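Local atomic coordinates of Myo-inositol-1-phosphate synthase-related protein (Thermotoga maritima MSB8, PDB entry 3CIN), a protein that binds nicotinamide-adenine-dinucleotide in a Rossmann-type domain and is related to the myo-inositol-1-phosphate synthases. Residues G44-R49 / G333-D338; T145-P150 / N266-F271. All coordinates share one frame; numbering follows the deposited sequence.

Interaction 1: residues G44-R49 / G333-D338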
loop_
_atom_site.group_PDB
_atom_site.type_symbol
_atom_site.label_atom_id
_atom_site.label_comp_id
_atom_site.label_asym_id
_atom_site.label_seq_id
_atom_site.Cartn_x
_atom_site.Cartn_y
_atom_site.Cartn_z
ATOM N N GLY A 44 12.903 8.252 -19.371
ATOM C CA GLY A 44 13.864 8.264 -18.275
ATOM C C GLY A 44 15.087 9.168 -18.425
ATOM O O GLY A 44 15.918 9.298 -17.494
ATOM N N VAL A 45 15.220 9.795 -19.585
ATOM C CA VAL A 45 16.284 10.793 -19.811
ATOM C C VAL A 45 15.599 12.173 -19.742
ATOM O O VAL A 45 14.887 12.568 -20.679
ATOM C CB VAL A 45 16.904 10.615 -21.194
ATOM C CG1 VAL A 45 18.062 11.660 -21.376
ATOM C CG2 VAL A 45 17.449 9.169 -21.352
ATOM N N PRO A 46 15.750 12.870 -18.612
ATOM C CA PRO A 46 14.936 14.086 -18.415
ATOM C C PRO A 46 14.933 15.091 -19.519
ATOM O O PRO A 46 13.834 15.535 -19.898
ATOM C CB PRO A 46 15.464 14.640 -17.087
ATOM C CG PRO A 46 15.893 13.401 -16.349
ATOM C CD PRO A 46 16.544 12.566 -17.397
ATOM N N LEU A 47 16.093 15.416 -20.083
ATOM C CA LEU A 47 16.182 16.438 -21.113
ATOM C C LEU A 47 16.143 15.852 -22.508
ATOM O O LEU A 47 16.156 16.580 -23.471
ATOM C CB LEU A 47 17.409 17.347 -20.906
ATOM C CG LEU A 47 17.370 18.112 -19.588
ATOM C CD1 LEU A 47 18.734 18.838 -19.560
ATOM C CD2 LEU A 47 16.165 19.048 -19.495
ATOM N N ALA A 48 16.018 14.528 -22.611
ATOM C CA ALA A 48 15.742 13.867 -23.894
ATOM C C ALA A 48 16.574 14.472 -25.020
ATOM O O ALA A 48 17.792 14.478 -24.908
ATOM C CB ALA A 48 14.295 13.901 -24.187
ATOM N N ARG A 49 15.940 14.924 -26.096
ATOM C CA ARG A 49 16.643 15.462 -27.256
ATOM C C ARG A 49 16.700 16.986 -27.283
ATOM O O ARG A 49 16.938 17.584 -28.348
ATOM C CB ARG A 49 16.021 14.934 -28.528
ATOM C CG ARG A 49 16.125 13.444 -28.686
ATOM C CD ARG A 49 15.677 13.068 -30.085
ATOM N NE ARG A 49 15.086 11.743 -30.037
ATOM C CZ ARG A 49 15.739 10.615 -30.278
ATOM N NH1 ARG A 49 17.013 10.627 -30.698
ATOM N NH2 ARG A 49 15.076 9.462 -30.171
ATOM N N GLY A 333 20.880 5.085 -14.940
ATOM C CA GLY A 333 21.347 5.057 -16.331
ATOM C C GLY A 333 20.770 6.185 -17.174
ATOM O O GLY A 333 21.480 6.868 -17.904
ATOM N N GLY A 334 19.474 6.449 -17.031
ATOM C CA GLY A 334 18.854 7.514 -17.757
ATOM C C GLY A 334 19.328 8.879 -17.345
ATOM O O GLY A 334 19.545 9.755 -18.190
ATOM N N LEU A 335 19.506 9.073 -16.053
ATOM C CA LEU A 335 20.050 10.359 -15.573
ATOM C C LEU A 335 21.430 10.593 -16.140
ATOM O O LEU A 335 21.783 11.728 -16.516
ATOM C CB LEU A 335 20.110 10.398 -14.066
ATOM C CG LEU A 335 18.766 10.362 -13.361
ATOM C CD1 LEU A 335 19.019 10.653 -11.872
ATOM C CD2 LEU A 335 17.737 11.368 -13.967
ATOM N N LEU A 336 22.195 9.523 -16.271
ATOM C CA LEU A 336 23.578 9.674 -16.731
ATOM C C LEU A 336 23.639 10.164 -18.194
ATOM O O LEU A 336 24.613 10.833 -18.594
ATOM C CB LEU A 336 24.349 8.353 -16.544
ATOM C CG LEU A 336 24.850 8.082 -15.122
ATOM C CD1 LEU A 336 25.406 6.641 -14.970
ATOM C CD2 LEU A 336 25.918 9.080 -14.668
ATOM N N VAL A 337 22.638 9.806 -18.999
ATOM C CA VAL A 337 22.596 10.234 -20.397
ATOM C C VAL A 337 22.569 11.770 -20.420
ATOM O O VAL A 337 23.161 12.381 -21.265
ATOM C CB VAL A 337 21.456 9.619 -21.152
ATOM C CG1 VAL A 337 21.389 10.197 -22.587
ATOM C CG2 VAL A 337 21.639 8.054 -21.200
ATOM N N ASP A 338 21.829 12.385 -19.503
ATOM C CA ASP A 338 21.835 13.863 -19.393
ATOM C C ASP A 338 23.147 14.398 -18.784
ATOM O O ASP A 338 23.719 15.370 -19.287
ATOM C CB ASP A 338 20.694 14.378 -18.514
ATOM C CG ASP A 338 19.376 14.508 -19.220
ATOM O OD1 ASP A 338 19.255 14.311 -20.467
ATOM O OD2 ASP A 338 18.381 14.891 -18.530
#

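Interaction 2: residues T145-P150 / N266-F271. With NAD (nicotinamide-adenine-dinucleotide), chain F.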
loop_
_atom_site.group_PDB
_atom_site.type_symbol
_atom_site.label_atom_id
_atom_site.label_comp_id
_atom_site.label_asym_id
_atom_site.label_seq_id
_atom_site.Cartn_x
_atom_site.Cartn_y
_atom_site.Cartn_z
ATOM N N THR A 145 29.668 1.044 -3.573
ATOM C CA THR A 145 29.564 1.910 -2.390
ATOM C C THR A 145 30.685 1.673 -1.375
ATOM O O THR A 145 31.078 0.542 -1.129
ATOM C CB THR A 145 28.185 1.648 -1.693
ATOM O OG1 THR A 145 27.117 1.705 -2.647
ATOM C CG2 THR A 145 27.899 2.630 -0.624
ATOM N N GLU A 146 31.140 2.765 -0.714
ATOM C CA GLU A 146 32.387 2.836 0.054
ATOM C C GLU A 146 32.172 3.369 1.452
ATOM O O GLU A 146 31.312 4.231 1.663
ATOM C CB GLU A 146 33.402 3.788 -0.559
ATOM C CG GLU A 146 33.714 3.499 -2.013
ATOM C CD GLU A 146 34.414 4.622 -2.714
ATOM O OE1 GLU A 146 34.366 5.768 -2.234
ATOM O OE2 GLU A 146 34.978 4.345 -3.783
ATOM N N ALA A 147 32.898 2.791 2.408
ATOM C CA ALA A 147 32.953 3.360 3.767
ATOM C C ALA A 147 34.003 4.494 3.721
ATOM O O ALA A 147 35.194 4.234 3.830
ATOM C CB ALA A 147 33.363 2.302 4.760
ATOM N N PHE A 148 33.566 5.740 3.545
ATOM C CA PHE A 148 34.474 6.874 3.308
ATOM C C PHE A 148 34.412 7.805 4.502
ATOM O O PHE A 148 33.445 7.772 5.299
ATOM C CB PHE A 148 34.087 7.638 2.051
ATOM C CG PHE A 148 32.774 8.382 2.172
ATOM C CD1 PHE A 148 31.583 7.722 2.037
ATOM C CD2 PHE A 148 32.738 9.742 2.503
ATOM C CE1 PHE A 148 30.375 8.378 2.228
ATOM C CE2 PHE A 148 31.542 10.391 2.677
ATOM C CZ PHE A 148 30.379 9.738 2.533
ATOM N N VAL A 149 35.435 8.636 4.598
ATOM C CA VAL A 149 35.447 9.772 5.506
ATOM C C VAL A 149 36.006 10.959 4.711
ATOM O O VAL A 149 37.096 10.864 4.169
ATOM C CB VAL A 149 36.378 9.510 6.699
ATOM C CG1 VAL A 149 36.592 10.806 7.534
ATOM C CG2 VAL A 149 35.851 8.331 7.545
ATOM N N PRO A 150 35.252 12.045 4.604
ATOM C CA PRO A 150 35.770 13.182 3.851
ATOM C C PRO A 150 36.962 13.871 4.533
ATOM O O PRO A 150 37.258 13.682 5.739
ATOM C CB PRO A 150 34.564 14.154 3.788
ATOM C CG PRO A 150 33.860 13.906 5.030
ATOM C CD PRO A 150 33.972 12.355 5.250
ATOM N N ASN A 266 28.955 2.076 10.173
ATOM C CA ASN A 266 29.086 2.908 11.390
ATOM C C ASN A 266 30.061 4.064 11.172
ATOM O O ASN A 266 29.840 5.172 11.641
ATOM C CB ASN A 266 29.559 2.080 12.594
ATOM C CG ASN A 266 28.502 1.098 13.098
ATOM O OD1 ASN A 266 27.299 1.281 12.887
ATOM N ND2 ASN A 266 28.959 0.040 13.764
ATOM N N LYS A 267 31.130 3.788 10.440
ATOM C CA LYS A 267 32.197 4.760 10.209
ATOM C C LYS A 267 31.735 5.956 9.335
ATOM O O LYS A 267 32.144 7.103 9.561
ATOM C CB LYS A 267 33.388 4.044 9.560
ATOM C CG LYS A 267 34.634 4.909 9.305
ATOM C CD LYS A 267 35.476 4.372 8.138
ATOM C CE LYS A 267 36.638 3.531 8.587
ATOM N NZ LYS A 267 37.267 2.871 7.406
ATOM N N SER A 268 30.891 5.675 8.342
ATOM C CA SER A 268 30.444 6.669 7.378
ATOM C C SER A 268 29.079 7.274 7.678
ATOM O O SER A 268 28.710 8.244 7.022
ATOM C CB SER A 268 30.386 6.040 5.991
ATOM O OG SER A 268 31.695 5.726 5.564
ATOM N N LYS A 269 28.347 6.671 8.638
ATOM C CA LYS A 269 26.974 7.058 9.005
ATOM C C LYS A 269 26.824 8.584 9.223
ATOM O O LYS A 269 25.874 9.206 8.723
ATOM C CB LYS A 269 26.541 6.299 10.288
ATOM C CG LYS A 269 25.219 6.770 10.873
ATOM N N GLU A 270 27.795 9.175 9.911
ATOM C CA GLU A 270 27.814 10.641 10.152
ATOM C C GLU A 270 27.608 11.414 8.831
ATOM O O GLU A 270 26.965 12.477 8.784
ATOM C CB GLU A 270 29.159 11.030 10.786
ATOM C CG GLU A 270 29.249 12.444 11.370
ATOM C CD GLU A 270 30.541 12.673 12.210
ATOM O OE1 GLU A 270 31.543 11.963 11.975
ATOM O OE2 GLU A 270 30.545 13.560 13.103
ATOM N N PHE A 271 28.133 10.856 7.740
ATOM C CA PHE A 271 28.085 11.491 6.452
ATOM C C PHE A 271 27.022 10.928 5.505
ATOM O O PHE A 271 26.510 11.648 4.681
ATOM C CB PHE A 271 29.479 11.421 5.810
ATOM C CG PHE A 271 30.581 11.734 6.782
ATOM C CD1 PHE A 271 30.827 13.047 7.190
ATOM C CD2 PHE A 271 31.363 10.717 7.310
ATOM C CE1 PHE A 271 31.794 13.331 8.106
ATOM C CE2 PHE A 271 32.337 11.005 8.236
ATOM C CZ PHE A 271 32.540 12.316 8.640
HETATM P PA NAD F . 27.424 -2.916 -9.051
HETATM O O1A NAD F . 26.556 -3.703 -9.996
HETATM O O2A NAD F . 28.007 -3.782 -7.977
HETATM O O5B NAD F . 28.613 -2.377 -9.922
HETATM C C5B NAD F . 29.768 -1.810 -9.308
HETATM C C4B NAD F . 30.948 -2.099 -10.218
HETATM O O4B NAD F . 32.069 -1.356 -9.765
HETATM C C3B NAD F . 31.378 -3.560 -10.270
HETATM O O3B NAD F . 31.644 -3.970 -11.601
HETATM C C2B NAD F . 32.656 -3.586 -9.442
HETATM O O2B NAD F . 33.460 -4.697 -9.730
HETATM C C1B NAD F . 33.227 -2.228 -9.784
HETATM N N9A NAD F . 34.202 -1.696 -8.828
HETATM C C8A NAD F . 34.097 -1.811 -7.445
HETATM N N7A NAD F . 35.124 -1.063 -6.913
HETATM C C5A NAD F . 35.842 -0.526 -7.953
HETATM C C6A NAD F . 37.020 0.223 -7.998
HETATM N N6A NAD F . 37.662 0.663 -6.870
HETATM N N1A NAD F . 37.456 0.639 -9.240
HETATM C C2A NAD F . 36.786 0.250 -10.387
HETATM N N3A NAD F . 35.668 -0.557 -10.364
HETATM C C4A NAD F . 35.230 -0.929 -9.143
HETATM O O3 NAD F . 26.639 -1.690 -8.451
HETATM P PN NAD F . 25.603 -0.786 -9.223
HETATM O O1N NAD F . 24.231 -1.228 -8.836
HETATM O O2N NAD F . 26.021 -0.596 -10.643
HETATM O O5D NAD F . 25.793 0.599 -8.460
HETATM C C5D NAD F . 26.936 1.388 -8.697
HETATM C C4D NAD F . 27.044 2.526 -7.689
HETATM O O4D NAD F . 25.995 3.426 -7.923
HETATM C C3D NAD F . 26.986 2.127 -6.223
HETATM O O3D NAD F . 27.887 2.963 -5.451
HETATM C C2D NAD F . 25.561 2.512 -5.858
HETATM O O2D NAD F . 25.431 2.837 -4.471
HETATM C C1D NAD F . 25.400 3.759 -6.698
HETATM N N1N NAD F . 24.001 4.121 -6.916
HETATM C C2N NAD F . 23.183 3.269 -7.539
HETATM C C3N NAD F . 21.854 3.733 -7.730
HETATM C C7N NAD F . 21.002 2.953 -8.622
HETATM O O7N NAD F . 21.536 1.786 -9.094
HETATM N N7N NAD F . 19.775 3.397 -8.940
HETATM C C4N NAD F . 21.423 4.968 -7.286
HETATM C C5N NAD F . 22.284 5.807 -6.640
HETATM C C6N NAD F . 23.602 5.359 -6.480
#

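Interaction 1: residues G44-R49 / G333-D338
A type I beta turn from Val45 to Ala48, packed against helix 328-348 in a buried region of the Rossmann-type domain, shows how one buried carboxylate can hold a loop to a helix. The turn closes on itself through Ala48 N and Val45 O, 3.0 Å apart, and offers the amide of Leu47 to Asp338. Leu47 N gives its hydrogen to Asp338 OD2 at 2.8 Å, with an angle of 146° at the hydrogen, using the syn lone pair of that oxygen; a weak second bond reaches Asp338 OD1. With CG anti to its own carbonyl carbon (chi1 -83°), Asp338 extends toward the loop, and the carboxylate meets the turn with both oxygens. Further partners lie outside the two segments: OD2 also bonds to Tyr362 OH, and OD1 forms a salt bridge with Arg341, an arrangement that would probably favour the ionised acid.

Where the loop enters the turn, the backbones come close, Val45 CA and Gly334 CA being 4.6 Å apart. Gly334, with no side chain, lets Gly44 O come close, and Gly334 CA makes a CA-H...O contact of 3.4 Å with it. Val45 sends both methyls to the helix: CG1, anti to the backbone N (chi1 -178°), lies beside Asp338 OD1 and 3.8 Å from Val337 CG1, and CG2 lies near Gly334 O. The two valine side chains cross at about a right angle. Phe313 of the second subunit packs on both valines, placing the contact at a subunit interface. Helix 356-362 also lies against Pro46 and Leu335 through Tyr362, and the proline ring completes the packing as Pro46 CG touches Leu335 CD2 at 3.6 Å.

Interaction 2: residues T145-P150 / N266-F271
With OG anti to its own carbonyl carbon (chi1 -67°), Ser268 reaches from helix 262-272 to the backbone of Phe148, while the same choice of first torsion in Phe271 (chi1 -43°) brings its ring against Pro150. These two side chains illustrate how a helix can grip an irregular loop, one by a polar bond and the other by a ring face. Ser268 OG donates to Phe148 O at 2.7 Å, lying in the carbonyl plane on a lone pair. The same hydroxyl oxygen comes within 2.8 Å of Phe148 N.

One turn further on, Pro150 CD stands almost exactly over the centre of the Phe271 ring, 3.5 Å from the centroid, in a CH-pi contact only 2° off the ring normal. Glu270 CB covers the opposite face, so the ring is sandwiched between an aliphatic group of each segment. The Phe148 side chain adds a second apolar touch, its CZ lying 3.8 Å from Phe271 CB. Nearer the surface, Val149 CG2 rests on the aliphatic part of Lys267, 4.0 Å from CD, where the lysine chain bends.

At the start of the loop, Thr145 OG1 receives a 2.7 Å hydrogen bond from O2D of the bound nicotinamide-adenine-dinucleotide and is also bonded to Asp256. The segment thus runs from the dinucleotide to helix 262-272, following strand 138-141: a loop at the carboxyl end of a strand of the parallel sheet, forming part of the cofactor pocket, as is characteristic of a Rossmann fold.

In the fold
Interactions 1 and 2 lie on opposite sides of the chain's centre, with their own centres 29 Å apart and their nearest atoms about 13 Å apart. Along the chain, interaction 2 is nested within the loop closed by interaction 1. Both join a connecting loop of the parallel sheet to a later helix: segment 44-49 precedes strand 58-65 and meets helix 328-348, whereas segment 145-150 follows strand 138-141 and meets helix 262-272. Interaction 2 includes a residue of the dinucleotide pocket; the side chain of Leu335 in interaction 1 is about 8 Å from the dinucleotide. Loops of the parallel sheet are thus held by helices distant in sequence at two separate places, one of them beside a second subunit.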